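Local coordinates for protein receptor-type adenylate cyclase gresag 4.1 (Trypanosoma brucei, PDB 1FX2) that catalyses the conversion of ATP to 3',5'-cyclic AMP and diphosphate, this piece being its class III cyclase catalytic domain, at residues H42-S47 and H88-N93; C84-D89 and N217-R222; N93-S98 and N130-R135; A118-D121 and R127-N130; G173-M178 and A225-D230. All coordinates share one frame; numbering follows the deposited sequence. Where two conformers were deposited one is given.

In the fold
The five contacts form a connected run. Contacts 1, 2, 3 and 4 follow one another in touch around the end of helix 71-87 and residues 127-135, with centre-to-centre steps of about 12, 12 and 10 Å. Helix 71-87 and its following loop serve contacts 1 and 2, residues 127-135 contacts 3 and 4. Contact 2 joins residues 84-89 to 217-222 and so spans contacts 3 and 4, while contacts 2 and 5 alternate along the chain. Contact 5, centred about 21 Å from contact 1, shares the seven-stranded sheet with contact 3 through neighbouring strands 134-141 and 176-179. Distant parts of the sequence thereby line one pocket, holding dithiothreitol probably from the crystallisation liquor.

Contact 1. Residues H42-S47 and H88-N93; sequences HRMVRS and HDWGTN
Met44 of helix 34-51 reaches across to His88 and Trp90, two aromatic residues in the loop that follows helix 71-87 in this class III cyclase domain. The contact thus ties one helix of the domain to the exit of another, near the surface.

The first interaction is a CH-pi contact. Met44 CE sits over one face of His88, 4.0 Å from the ring centroid and only 17° off the ring normal, displaced somewhat toward the rim. The sulfur approaches the same ring obliquely, with Met44 SD 3.8 Å from His88 ND1. A bend at the end of the methionine chain (chi3 -76°) turns the methyl aside from the line of the preceding bonds, so that the methyl comes over the face while the sulfur stays obliquely beside ND1. A flexible, polarisable thioether suits such an irregular aromatic surface.

Apolar packing adds the second partner: the same Met44 CE lies 3.6 Å from Trp90 CH2, on the six-membered part of the indole. Within the loop, the histidine and indole rings pack edge-to-face, His88 CD2 lying 3.4 Å above the plane of the Trp90 ring and over its centre. The methyl therefore adjoins two rings that already support each other. Trp90 NE1 is turned to another task, donating to Phe85 O of helix 71-87.

One side-chain hydrogen bond lies within the loop: an Asx turn at Asp89, which Gly91 suits by accepting positive phi. Gly91 N donates to Asp89 OD1 at 2.8 Å, approaching from above the carboxylate plane.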
# COMPACT_ATOMS: atom_id res chain seq x y z
N HIS A 42 -19.03 19.94 -12.95
CA HIS A 42 -18.12 20.02 -14.11
C HIS A 42 -17.34 21.33 -14.16
O HIS A 42 -16.18 21.37 -14.53
CB HIS A 42 -18.92 19.86 -15.40
CG HIS A 42 -19.20 18.45 -15.80
ND1 HIS A 42 -19.64 17.49 -14.92
CD2 HIS A 42 -19.12 17.83 -17.00
CE1 HIS A 42 -19.84 16.35 -15.55
NE2 HIS A 42 -19.51 16.52 -16.82
N ARG A 43 -18.01 22.45 -13.82
CA ARG A 43 -17.27 23.70 -13.84
C ARG A 43 -16.12 23.69 -12.83
O ARG A 43 -15.02 24.15 -13.12
CB ARG A 43 -18.25 24.84 -13.54
CG ARG A 43 -19.18 25.13 -14.63
CD ARG A 43 -19.83 26.48 -14.31
NE ARG A 43 -20.63 26.46 -13.06
CZ ARG A 43 -21.91 26.10 -13.03
NH1 ARG A 43 -22.53 25.72 -14.16
NH2 ARG A 43 -22.61 26.28 -11.92
N MET A 44 -16.37 23.16 -11.61
CA MET A 44 -15.30 23.11 -10.59
C MET A 44 -14.18 22.15 -11.03
O MET A 44 -13.01 22.51 -10.89
CB MET A 44 -15.85 22.72 -9.25
CG MET A 44 -16.73 23.84 -8.64
SD MET A 44 -17.17 23.50 -6.92
CE MET A 44 -18.49 22.22 -7.23
N VAL A 45 -14.54 20.97 -11.53
CA VAL A 45 -13.47 20.02 -11.96
C VAL A 45 -12.65 20.67 -13.09
O VAL A 45 -11.44 20.61 -13.06
CB VAL A 45 -14.09 18.63 -12.37
CG1 VAL A 45 -12.99 17.77 -12.94
CG2 VAL A 45 -14.76 17.96 -11.11
N ARG A 46 -13.32 21.31 -14.06
CA ARG A 46 -12.59 21.87 -15.19
C ARG A 46 -11.77 23.03 -14.77
O ARG A 46 -10.63 23.18 -15.32
CB ARG A 46 -13.54 22.17 -16.31
CG ARG A 46 -14.04 20.93 -16.97
CD ARG A 46 -15.10 21.15 -18.04
NE ARG A 46 -15.34 19.94 -18.74
CZ ARG A 46 -16.48 19.60 -19.27
NH1 ARG A 46 -17.60 20.38 -19.13
NH2 ARG A 46 -16.46 18.62 -20.11
N SER A 47 -12.20 23.82 -13.79
CA SER A 47 -11.37 24.89 -13.28
C SER A 47 -10.07 24.33 -12.71
O SER A 47 -8.96 24.93 -12.89
CB SER A 47 -12.11 25.64 -12.20
OG SER A 47 -11.31 26.63 -11.66
N HIS A 88 -18.24 24.53 -1.61
CA HIS A 88 -19.28 25.03 -2.51
C HIS A 88 -20.67 25.10 -1.86
O HIS A 88 -21.05 24.24 -1.15
CB HIS A 88 -19.36 24.11 -3.74
CG HIS A 88 -20.32 24.54 -4.79
ND1 HIS A 88 -20.03 25.61 -5.64
CD2 HIS A 88 -21.51 24.05 -5.16
CE1 HIS A 88 -21.05 25.73 -6.48
NE2 HIS A 88 -21.96 24.80 -6.22
N ASP A 89 -21.42 26.16 -2.20
CA ASP A 89 -22.81 26.29 -1.73
C ASP A 89 -23.69 25.63 -2.80
O ASP A 89 -23.91 26.13 -3.91
CB ASP A 89 -23.17 27.75 -1.60
CG ASP A 89 -24.61 27.92 -1.11
OD1 ASP A 89 -25.33 26.92 -0.90
OD2 ASP A 89 -25.00 29.07 -0.91
N TRP A 90 -24.18 24.47 -2.45
CA TRP A 90 -25.04 23.68 -3.35
C TRP A 90 -26.48 24.16 -3.37
O TRP A 90 -27.27 23.65 -4.19
CB TRP A 90 -24.97 22.16 -2.94
CG TRP A 90 -23.58 21.58 -3.10
CD1 TRP A 90 -22.64 21.54 -2.14
CD2 TRP A 90 -23.00 21.09 -4.29
NE1 TRP A 90 -21.47 21.07 -2.64
CE2 TRP A 90 -21.64 20.78 -3.98
CE3 TRP A 90 -23.49 20.91 -5.61
CZ2 TRP A 90 -20.75 20.27 -4.94
CZ3 TRP A 90 -22.59 20.42 -6.57
CH2 TRP A 90 -21.24 20.10 -6.22
N GLY A 91 -26.81 25.05 -2.44
CA GLY A 91 -28.16 25.64 -2.44
C GLY A 91 -29.26 24.68 -2.04
O GLY A 91 -30.43 25.04 -2.19
N THR A 92 -28.90 23.56 -1.41
CA THR A 92 -29.85 22.57 -0.98
C THR A 92 -29.20 21.64 0.04
O THR A 92 -27.99 21.40 -0.06
CB THR A 92 -30.38 21.69 -2.19
OG1 THR A 92 -31.35 20.77 -1.69
CG2 THR A 92 -29.22 20.85 -2.82
N ASN A 93 -30.00 21.06 0.95
CA ASN A 93 -29.48 20.01 1.87
C ASN A 93 -30.02 18.70 1.38
O ASN A 93 -29.72 17.66 1.99
CB ASN A 93 -29.98 20.18 3.32
CG ASN A 93 -29.47 21.43 3.97
OD1 ASN A 93 -28.31 21.78 3.86
ND2 ASN A 93 -30.39 22.15 4.62

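Contact 2. Residues C84-D89 and N217-R222; sequences CFLHHD and NTVPSR
Leu86, near the end of helix 71-87 of the class III cyclase domain, rests its CD2 methyl against both branches of Val219, 3.8 Å from Val219 CG1 and 3.9 Å from Val219 CG2. Leu86 CG stands anti to the backbone N (chi1 168°), which sends the second methyl, CD1, to the edge of the Arg222 guanidinium, 4.2 Å from Arg222 NH2. Val219 CG2 lies 3.6 Å above the plane of that guanidinium, over its centre.

A type II beta turn from Val219 to Arg222 brings the two loop residues together. Pro220 fits its second position with a fixed negative phi, Ser221 takes the positive phi of the third, and a weak 3.3 Å bond from Arg222 N to Val219 O closes it. Farther out, Arg222 NH1 donates to Gly174 O and Gln82 OE1, and NH2 to Leu128 O and to bound dithiothreitol, while Trp129 forms a cation-pi pair with the group.

No hydrogen bond joins the two segments. The cohesion is van der Waals contact, methyl on methyl and methyl at the rim of a cation, and the arginine is probably tolerated here because its N-H groups are engaged elsewhere, in the pocket where dithiothreitol, probably from the crystallisation liquor, is bound.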
# COMPACT_ATOMS: atom_id res chain seq x y z
N CYS A 84 -12.84 22.01 -2.64
CA CYS A 84 -13.79 22.98 -3.15
C CYS A 84 -15.21 22.45 -3.25
O CYS A 84 -16.21 23.22 -3.25
CB CYS A 84 -13.37 23.60 -4.45
SG CYS A 84 -13.26 22.50 -5.75
N PHE A 85 -15.36 21.15 -3.44
CA PHE A 85 -16.73 20.66 -3.38
C PHE A 85 -17.30 20.82 -1.98
O PHE A 85 -18.50 21.18 -1.81
CB PHE A 85 -16.79 19.18 -3.80
CG PHE A 85 -16.92 18.98 -5.29
CD1 PHE A 85 -15.98 19.50 -6.17
CD2 PHE A 85 -18.01 18.24 -5.80
CE1 PHE A 85 -16.09 19.27 -7.57
CE2 PHE A 85 -18.12 18.04 -7.19
CZ PHE A 85 -17.13 18.56 -8.07
N LEU A 86 -16.50 20.62 -0.93
CA LEU A 86 -16.98 20.78 0.44
C LEU A 86 -17.34 22.25 0.68
O LEU A 86 -18.35 22.59 1.33
CB LEU A 86 -15.85 20.36 1.40
CG LEU A 86 -16.13 20.76 2.87
CD1 LEU A 86 -17.28 19.83 3.48
CD2 LEU A 86 -14.82 20.36 3.67
N HIS A 87 -16.56 23.15 0.07
CA HIS A 87 -16.78 24.59 0.30
C HIS A 87 -17.89 25.19 -0.52
O HIS A 87 -18.50 26.18 -0.11
CB HIS A 87 -15.50 25.36 0.01
CG HIS A 87 -14.34 24.91 0.85
ND1 HIS A 87 -13.02 25.08 0.44
CD2 HIS A 87 -14.30 24.21 2.00
CE1 HIS A 87 -12.24 24.49 1.33
NE2 HIS A 87 -12.97 23.97 2.29
N HIS A 88 -18.24 24.53 -1.61
CA HIS A 88 -19.28 25.03 -2.51
C HIS A 88 -20.67 25.10 -1.86
O HIS A 88 -21.05 24.24 -1.15
CB HIS A 88 -19.36 24.11 -3.74
CG HIS A 88 -20.32 24.54 -4.79
ND1 HIS A 88 -20.03 25.61 -5.64
CD2 HIS A 88 -21.51 24.05 -5.16
CE1 HIS A 88 -21.05 25.73 -6.48
NE2 HIS A 88 -21.96 24.80 -6.22
N ASP A 89 -21.42 26.16 -2.20
CA ASP A 89 -22.81 26.29 -1.73
C ASP A 89 -23.69 25.63 -2.80
O ASP A 89 -23.91 26.13 -3.91
CB ASP A 89 -23.17 27.75 -1.60
CG ASP A 89 -24.61 27.92 -1.11
OD1 ASP A 89 -25.33 26.92 -0.90
OD2 ASP A 89 -25.00 29.07 -0.91
N ASN A 217 -5.53 11.74 2.34
CA ASN A 217 -6.40 12.41 3.29
C ASN A 217 -6.46 13.85 2.79
O ASN A 217 -5.43 14.51 2.68
CB ASN A 217 -5.80 12.24 4.69
CG ASN A 217 -5.82 10.77 5.14
OD1 ASN A 217 -4.78 10.16 5.57
ND2 ASN A 217 -6.94 10.16 4.98
N THR A 218 -7.66 14.34 2.52
CA THR A 218 -7.92 15.66 1.90
C THR A 218 -8.61 16.52 2.97
O THR A 218 -8.00 17.38 3.62
CB THR A 218 -8.76 15.54 0.56
OG1 THR A 218 -10.05 14.97 0.78
CG2 THR A 218 -8.04 14.59 -0.42
N VAL A 219 -9.93 16.34 3.08
CA VAL A 219 -10.70 17.00 4.16
C VAL A 219 -10.26 16.34 5.46
O VAL A 219 -10.41 15.14 5.76
CB VAL A 219 -12.11 16.78 3.90
CG1 VAL A 219 -12.95 17.34 5.06
CG2 VAL A 219 -12.46 17.48 2.64
N PRO A 220 -9.71 17.14 6.35
CA PRO A 220 -9.24 16.55 7.60
C PRO A 220 -10.35 15.86 8.50
O PRO A 220 -11.42 16.40 8.61
CB PRO A 220 -8.58 17.76 8.32
CG PRO A 220 -8.41 18.82 7.21
CD PRO A 220 -9.55 18.62 6.29
N SER A 221 -10.07 14.69 9.06
CA SER A 221 -10.96 13.88 9.90
C SER A 221 -12.15 13.17 9.19
O SER A 221 -13.02 12.62 9.83
CB SER A 221 -11.56 14.65 11.05
OG SER A 221 -10.49 15.38 11.64
N ARG A 222 -12.15 13.24 7.87
CA ARG A 222 -13.16 12.53 7.18
C ARG A 222 -12.79 11.04 7.19
O ARG A 222 -11.63 10.67 6.81
CB ARG A 222 -13.15 13.09 5.73
CG ARG A 222 -14.24 12.58 4.89
CD ARG A 222 -14.15 13.20 3.45
NE ARG A 222 -14.92 14.45 3.29
CZ ARG A 222 -15.03 15.04 2.13
NH1 ARG A 222 -14.43 14.55 1.04
NH2 ARG A 222 -15.84 16.12 1.99

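Contact 3. Residues N93-S98 and N130-R135; sequences NALDDS and NGLRVR. With SO4 (sulfate ion), chain B.
Asp96, in the first turn of helix 94-109, accepts a nearly straight hydrogen bond from the backbone of Gly131: N to OD1 is 2.8 Å, with an angle of 167° at the hydrogen. The donor comes on the syn side of the carboxylate, 16° out of its plane. Gly131 suits the spot because its positive phi favours glycine. The other oxygen, Asp96 OD2, takes a bond from Tyr125 OH and another from a water at 2.7 Å. That water also donates to Gly131 O at 2.8 Å and accepts from Arg133 NE at 2.9 Å, giving the buried carboxylate an indirect link to a cationic side chain.

Apolar contact runs alongside: Leu95 CD2 meets Leu132 CD2 at 3.7 Å, and both leucines also touch Leu26 and Met34 of neighbouring helices. Residues 130-133 lead into strand 134-141, an inner strand of the seven-stranded mixed sheet of the class III cyclase fold, paired with strands 13-20 and 176-179.

Beyond the contact, Arg135 NH1 donates to O3 of a sulfate, probably from the crystallisation liquor, at 2.9 Å; a chain extended from CG to NE gives the guanidinium its reach to the ion. The sulfate is held further by Ser22 N and by Arg228, while Arg135 NE forms a salt bridge with Glu168.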
# COMPACT_ATOMS: atom_id res chain seq x y z
N ASN A 93 -30.00 21.06 0.95
CA ASN A 93 -29.48 20.01 1.87
C ASN A 93 -30.02 18.70 1.38
O ASN A 93 -29.72 17.66 1.99
CB ASN A 93 -29.98 20.18 3.32
CG ASN A 93 -29.47 21.43 3.97
OD1 ASN A 93 -28.31 21.78 3.86
ND2 ASN A 93 -30.39 22.15 4.62
N ALA A 94 -30.73 18.69 0.24
CA ALA A 94 -31.38 17.44 -0.18
C ALA A 94 -30.41 16.30 -0.55
O ALA A 94 -30.70 15.13 -0.36
CB ALA A 94 -32.30 17.66 -1.34
N LEU A 95 -29.32 16.66 -1.15
CA LEU A 95 -28.34 15.66 -1.54
C LEU A 95 -27.65 15.04 -0.29
O LEU A 95 -27.53 13.79 -0.20
CB LEU A 95 -27.41 16.48 -2.43
CG LEU A 95 -27.96 16.59 -3.85
CD1 LEU A 95 -27.56 17.89 -4.50
CD2 LEU A 95 -27.57 15.44 -4.70
N ASP A 96 -27.34 15.87 0.72
CA ASP A 96 -26.78 15.37 1.99
C ASP A 96 -27.81 14.50 2.71
O ASP A 96 -27.47 13.44 3.24
CB ASP A 96 -26.34 16.54 2.83
CG ASP A 96 -25.10 17.19 2.27
OD1 ASP A 96 -25.19 18.16 1.49
OD2 ASP A 96 -24.01 16.63 2.54
N ASP A 97 -29.07 14.93 2.70
CA ASP A 97 -30.10 14.07 3.33
C ASP A 97 -30.19 12.74 2.64
O ASP A 97 -30.28 11.71 3.31
CB ASP A 97 -31.49 14.78 3.21
CG ASP A 97 -31.62 15.97 4.14
OD1 ASP A 97 -30.78 16.21 5.00
OD2 ASP A 97 -32.58 16.74 3.93
N SER A 98 -30.11 12.70 1.29
CA SER A 98 -30.15 11.41 0.59
C SER A 98 -28.94 10.52 0.95
O SER A 98 -29.15 9.35 1.27
CB SER A 98 -30.11 11.58 -0.93
OG SER A 98 -31.42 12.10 -1.33
N ASN A 130 -20.56 17.86 2.52
CA ASN A 130 -21.52 18.81 1.92
C ASN A 130 -21.63 18.55 0.42
O ASN A 130 -20.63 18.65 -0.32
CB ASN A 130 -20.93 20.27 2.07
CG ASN A 130 -21.82 21.37 1.45
OD1 ASN A 130 -23.05 21.31 1.47
ND2 ASN A 130 -21.15 22.38 0.85
N GLY A 131 -22.85 18.30 -0.04
CA GLY A 131 -23.12 18.17 -1.44
C GLY A 131 -22.72 16.87 -2.10
O GLY A 131 -22.71 15.82 -1.46
N LEU A 132 -22.50 16.92 -3.43
CA LEU A 132 -22.16 15.68 -4.17
C LEU A 132 -20.89 15.05 -3.61
O LEU A 132 -19.89 15.76 -3.37
CB LEU A 132 -21.92 16.09 -5.66
CG LEU A 132 -23.14 16.63 -6.36
CD1 LEU A 132 -22.64 17.07 -7.76
CD2 LEU A 132 -24.31 15.62 -6.48
N ARG A 133 -20.89 13.74 -3.43
CA ARG A 133 -19.69 13.05 -2.91
C ARG A 133 -19.00 12.33 -4.08
O ARG A 133 -19.62 11.43 -4.73
CB ARG A 133 -20.14 12.03 -1.82
CG ARG A 133 -20.72 12.67 -0.57
CD ARG A 133 -21.18 11.60 0.39
NE ARG A 133 -21.79 12.27 1.58
CZ ARG A 133 -22.11 11.57 2.66
NH1 ARG A 133 -21.89 10.26 2.72
NH2 ARG A 133 -22.73 12.20 3.67
N VAL A 134 -17.80 12.75 -4.38
CA VAL A 134 -17.12 12.28 -5.61
C VAL A 134 -16.03 11.32 -5.14
O VAL A 134 -15.27 11.59 -4.20
CB VAL A 134 -16.43 13.49 -6.23
CG1 VAL A 134 -15.61 13.06 -7.48
CG2 VAL A 134 -17.50 14.49 -6.71
N ARG A 135 -16.05 10.12 -5.78
CA ARG A 135 -14.96 9.14 -5.56
C ARG A 135 -13.89 9.36 -6.60
O ARG A 135 -14.18 9.75 -7.74
CB ARG A 135 -15.49 7.69 -5.64
CG ARG A 135 -16.19 7.36 -6.91
CD ARG A 135 -16.39 5.77 -6.96
NE ARG A 135 -17.09 5.40 -8.16
CZ ARG A 135 -18.40 5.31 -8.20
NH1 ARG A 135 -19.14 5.56 -7.09
NH2 ARG A 135 -19.01 4.97 -9.36
S SO4 B . -22.43 3.91 -7.77
O1 SO4 B . -23.86 3.74 -7.68
O2 SO4 B . -21.97 4.30 -9.11
O3 SO4 B . -21.98 4.84 -6.76
O4 SO4 B . -21.83 2.59 -7.44
O HOH W 1 -22.21 15.09 1.18
O HOH W 2 -25.16 20.39 3.38

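Contact 4. Residues A118-D121 and R127-N130; sequences AHMD and RLWN
The backbones approach most closely at Met120 and Leu128, whose CA atoms are 9.9 Å apart, so side chains must span the gap. Met120 does most of this, its CB directed toward residues 127-130. With chi2 at 172° and chi3 at 169° the chain is stretched to its full length, and its last atom, Met120 CE, meets Leu128 CD1 at 3.7 Å; the two side chains cross at about a right angle.

One atom earlier, Met120 SD forms a Met-aromatic contact with Trp129. It approaches the indole obliquely, 5.2 Å from the centroid of the five-membered ring, and its nearest ring atom is Trp129 CD1 at 4.2 Å. A long unbranched thioether suits this place, since sulfur and methyl can serve consecutive residues at once.

The two segments bracket helix 122-128. Asp121 is its N-cap, with OD2 accepting from Glu123 N, while residues 127-130 lie at and just after its end. Met120, just ahead of the cap, thereby packs back on Leu128 and Trp129 at the far end. Trp129 is buried: its rings meet Tyr125, make a cation-pi pair with Arg133, and help line the pocket where the dithiothreitol lies.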
# COMPACT_ATOMS: atom_id res chain seq x y z
N ALA A 118 -24.20 9.52 8.88
CA ALA A 118 -25.61 9.82 9.09
C ALA A 118 -25.97 10.26 10.44
O ALA A 118 -27.01 10.98 10.57
CB ALA A 118 -26.45 8.54 8.75
N HIS A 119 -25.15 9.90 11.42
CA HIS A 119 -25.58 10.28 12.79
C HIS A 119 -24.70 11.38 13.38
O HIS A 119 -24.73 11.63 14.58
CB HIS A 119 -25.62 9.04 13.70
CG HIS A 119 -26.49 7.91 13.20
ND1 HIS A 119 -27.74 8.08 12.67
CD2 HIS A 119 -26.20 6.60 13.12
CE1 HIS A 119 -28.20 6.90 12.29
NE2 HIS A 119 -27.28 5.99 12.55
N MET A 120 -23.88 12.01 12.55
CA MET A 120 -23.09 13.13 13.03
C MET A 120 -23.95 14.37 13.36
O MET A 120 -24.77 14.80 12.54
CB MET A 120 -22.09 13.57 11.90
CG MET A 120 -20.88 12.71 11.74
SD MET A 120 -19.95 13.15 10.32
CE MET A 120 -18.52 12.27 10.57
N ASP A 121 -23.68 14.98 14.54
CA ASP A 121 -24.30 16.26 14.86
C ASP A 121 -24.07 17.21 13.68
O ASP A 121 -23.01 17.18 13.06
CB ASP A 121 -23.61 16.81 16.12
CG ASP A 121 -24.21 18.08 16.54
OD1 ASP A 121 -25.14 18.11 17.39
OD2 ASP A 121 -23.72 19.14 16.09
N ARG A 127 -18.66 20.39 8.79
CA ARG A 127 -17.25 20.71 8.61
C ARG A 127 -16.59 19.67 7.80
O ARG A 127 -15.46 19.88 7.34
CB ARG A 127 -16.49 20.70 9.97
CG ARG A 127 -16.86 21.81 10.87
CD ARG A 127 -16.20 21.50 12.29
NE ARG A 127 -16.94 22.22 13.30
CZ ARG A 127 -17.47 21.73 14.41
NH1 ARG A 127 -17.37 20.44 14.80
NH2 ARG A 127 -18.19 22.56 15.11
N LEU A 128 -17.30 18.53 7.56
CA LEU A 128 -16.67 17.38 6.88
C LEU A 128 -17.35 16.99 5.58
O LEU A 128 -16.65 16.38 4.75
CB LEU A 128 -16.74 16.11 7.80
CG LEU A 128 -15.96 16.34 9.10
CD1 LEU A 128 -16.22 15.14 10.04
CD2 LEU A 128 -14.46 16.41 8.81
N TRP A 129 -18.63 17.30 5.41
CA TRP A 129 -19.41 16.77 4.27
C TRP A 129 -20.40 17.79 3.84
O TRP A 129 -21.00 18.52 4.65
CB TRP A 129 -20.19 15.47 4.72
CG TRP A 129 -19.28 14.29 5.09
CD1 TRP A 129 -18.92 13.91 6.35
CD2 TRP A 129 -18.65 13.40 4.17
NE1 TRP A 129 -18.03 12.86 6.24
CE2 TRP A 129 -17.89 12.50 4.91
CE3 TRP A 129 -18.72 13.27 2.78
CZ2 TRP A 129 -17.21 11.41 4.30
CZ3 TRP A 129 -18.01 12.21 2.18
CH2 TRP A 129 -17.31 11.29 2.94
N ASN A 130 -20.56 17.86 2.52
CA ASN A 130 -21.52 18.81 1.92
C ASN A 130 -21.63 18.55 0.42
O ASN A 130 -20.63 18.65 -0.32
CB ASN A 130 -20.93 20.27 2.07
CG ASN A 130 -21.82 21.37 1.45
OD1 ASN A 130 -23.05 21.31 1.47
ND2 ASN A 130 -21.15 22.38 0.85

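Contact 5. Residues G173-M178 and A225-D230; sequences GGQVLM and AALRLD. With SO4 (sulfate ion), chain B.
Gln175 and Leu227 meet at nearly a right angle, the amide of the glutamine lying against one leucine methyl. From Gln175 CB the chain runs out straight: CG stands opposite the backbone N (chi1 -168°), and CD carries on in the same extended course toward residues 225-230. At the end both amide atoms touch Leu227 CD2, OE1 at 3.6 Å and NE2 at 3.9 Å. Their polar needs are met by others. Gln175 OE1 accepts from Asn172 N, and Gln175 NE2 donates to a water at 3.1 Å, which in turn donates to Ala225 O at 2.8 Å. Glutamine suits this buried place because its amide can offer an acceptor and a donor while its flat end still packs on a methyl.

Two residues on, Leu177 reaches Leu227 tip to tip, with CD1 to CD2 at 3.9 Å. Gln175, just before strand 176-179, and Leu177 within it both direct CB toward residues 225-230, the chain being extended. The strand is an inner one of the seven-stranded cyclase sheet, between 134-141 and 211-216. Val176 and Met178 turn instead to helix 71-87. Gln175 and Leu177 also touch Leu199 of strand 196-202, and Leu227 packs on Val202 of that strand, so the late loop lies against the sheet.

Beyond Leu227 the backbone makes an inverse gamma turn centred on Arg228. The bent side chain of Arg228 carries its NH1 to a sulfate ion, probably from the crystallisation liquor, donating to O3 and to O4, each 3.0 Å away, at N-H...O angles of 150° and 139°.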
# COMPACT_ATOMS: atom_id res chain seq x y z
N GLY A 173 -17.55 7.62 -1.82
CA GLY A 173 -17.72 9.02 -2.15
C GLY A 173 -16.98 9.87 -1.14
O GLY A 173 -17.02 9.63 0.07
N GLY A 174 -16.33 10.92 -1.66
CA GLY A 174 -15.51 11.70 -0.75
C GLY A 174 -14.09 11.20 -0.48
O GLY A 174 -13.34 11.83 0.24
N GLN A 175 -13.76 10.03 -0.99
CA GLN A 175 -12.49 9.36 -0.75
C GLN A 175 -11.66 9.38 -2.04
O GLN A 175 -12.18 9.26 -3.15
CB GLN A 175 -12.84 7.88 -0.41
CG GLN A 175 -11.60 7.09 0.18
CD GLN A 175 -12.03 5.73 0.65
OE1 GLN A 175 -12.93 5.13 0.10
NE2 GLN A 175 -11.33 5.18 1.64
N VAL A 176 -10.35 9.57 -1.85
CA VAL A 176 -9.38 9.55 -2.95
C VAL A 176 -8.40 8.43 -2.67
O VAL A 176 -7.76 8.37 -1.60
CB VAL A 176 -8.56 10.89 -2.99
CG1 VAL A 176 -7.49 10.81 -4.14
CG2 VAL A 176 -9.56 12.09 -3.26
N LEU A 177 -8.34 7.45 -3.60
CA LEU A 177 -7.37 6.36 -3.50
C LEU A 177 -6.29 6.51 -4.54
O LEU A 177 -6.56 6.94 -5.69
CB LEU A 177 -8.08 5.02 -3.81
CG LEU A 177 -9.19 4.69 -2.78
CD1 LEU A 177 -9.83 3.29 -3.18
CD2 LEU A 177 -8.72 4.66 -1.32
N MET A 178 -5.08 6.19 -4.14
CA MET A 178 -3.94 6.20 -5.05
C MET A 178 -3.29 4.82 -4.97
O MET A 178 -3.16 4.24 -3.87
CB MET A 178 -2.88 7.23 -4.59
CG MET A 178 -3.29 8.73 -4.40
SD MET A 178 -1.96 9.64 -3.47
CE MET A 178 -0.86 8.76 -4.02
N ALA A 225 -16.35 4.08 5.24
CA ALA A 225 -16.65 2.66 5.38
C ALA A 225 -15.60 1.85 4.61
O ALA A 225 -14.74 2.38 3.94
CB ALA A 225 -17.98 2.44 4.70
N ALA A 226 -15.76 0.53 4.58
CA ALA A 226 -14.90 -0.31 3.83
C ALA A 226 -14.97 0.05 2.36
O ALA A 226 -15.96 0.64 1.81
CB ALA A 226 -15.36 -1.78 4.08
N LEU A 227 -13.93 -0.37 1.64
CA LEU A 227 -13.88 -0.17 0.19
C LEU A 227 -15.06 -0.90 -0.47
O LEU A 227 -15.56 -1.93 0.05
CB LEU A 227 -12.56 -0.63 -0.39
CG LEU A 227 -11.42 0.22 0.11
CD1 LEU A 227 -10.11 -0.22 -0.65
CD2 LEU A 227 -11.68 1.75 -0.13
N ARG A 228 -15.53 -0.38 -1.61
CA ARG A 228 -16.67 -0.97 -2.27
C ARG A 228 -16.18 -2.01 -3.27
O ARG A 228 -16.19 -1.80 -4.45
CB ARG A 228 -17.46 0.13 -3.00
CG ARG A 228 -17.75 1.34 -2.12
CD ARG A 228 -18.51 2.48 -2.85
NE ARG A 228 -19.96 2.48 -2.64
CZ ARG A 228 -20.84 2.81 -3.59
NH1 ARG A 228 -20.42 3.12 -4.81
NH2 ARG A 228 -22.13 2.94 -3.27
N LEU A 229 -15.90 -3.21 -2.78
CA LEU A 229 -15.40 -4.25 -3.66
C LEU A 229 -16.45 -4.64 -4.71
O LEU A 229 -16.10 -5.11 -5.80
CB LEU A 229 -14.87 -5.42 -2.84
CG LEU A 229 -13.81 -4.90 -1.85
CD1 LEU A 229 -13.27 -6.08 -1.04
CD2 LEU A 229 -12.66 -4.10 -2.53
N ASP A 230 -17.71 -4.38 -4.39
CA ASP A 230 -18.82 -4.56 -5.31
C ASP A 230 -18.75 -3.22 -6.10
O ASP A 230 -19.01 -2.14 -5.56
CB ASP A 230 -20.13 -4.68 -4.51
CG ASP A 230 -21.38 -4.68 -5.39
OD1 ASP A 230 -21.30 -5.19 -6.54
OD2 ASP A 230 -22.43 -4.16 -4.94
S SO4 B . -22.43 3.91 -7.77
O1 SO4 B . -23.86 3.74 -7.68
O2 SO4 B . -21.97 4.30 -9.11
O3 SO4 B . -21.98 4.84 -6.76
O4 SO4 B . -21.83 2.59 -7.44
O HOH W 3 -12.05 2.77 3.40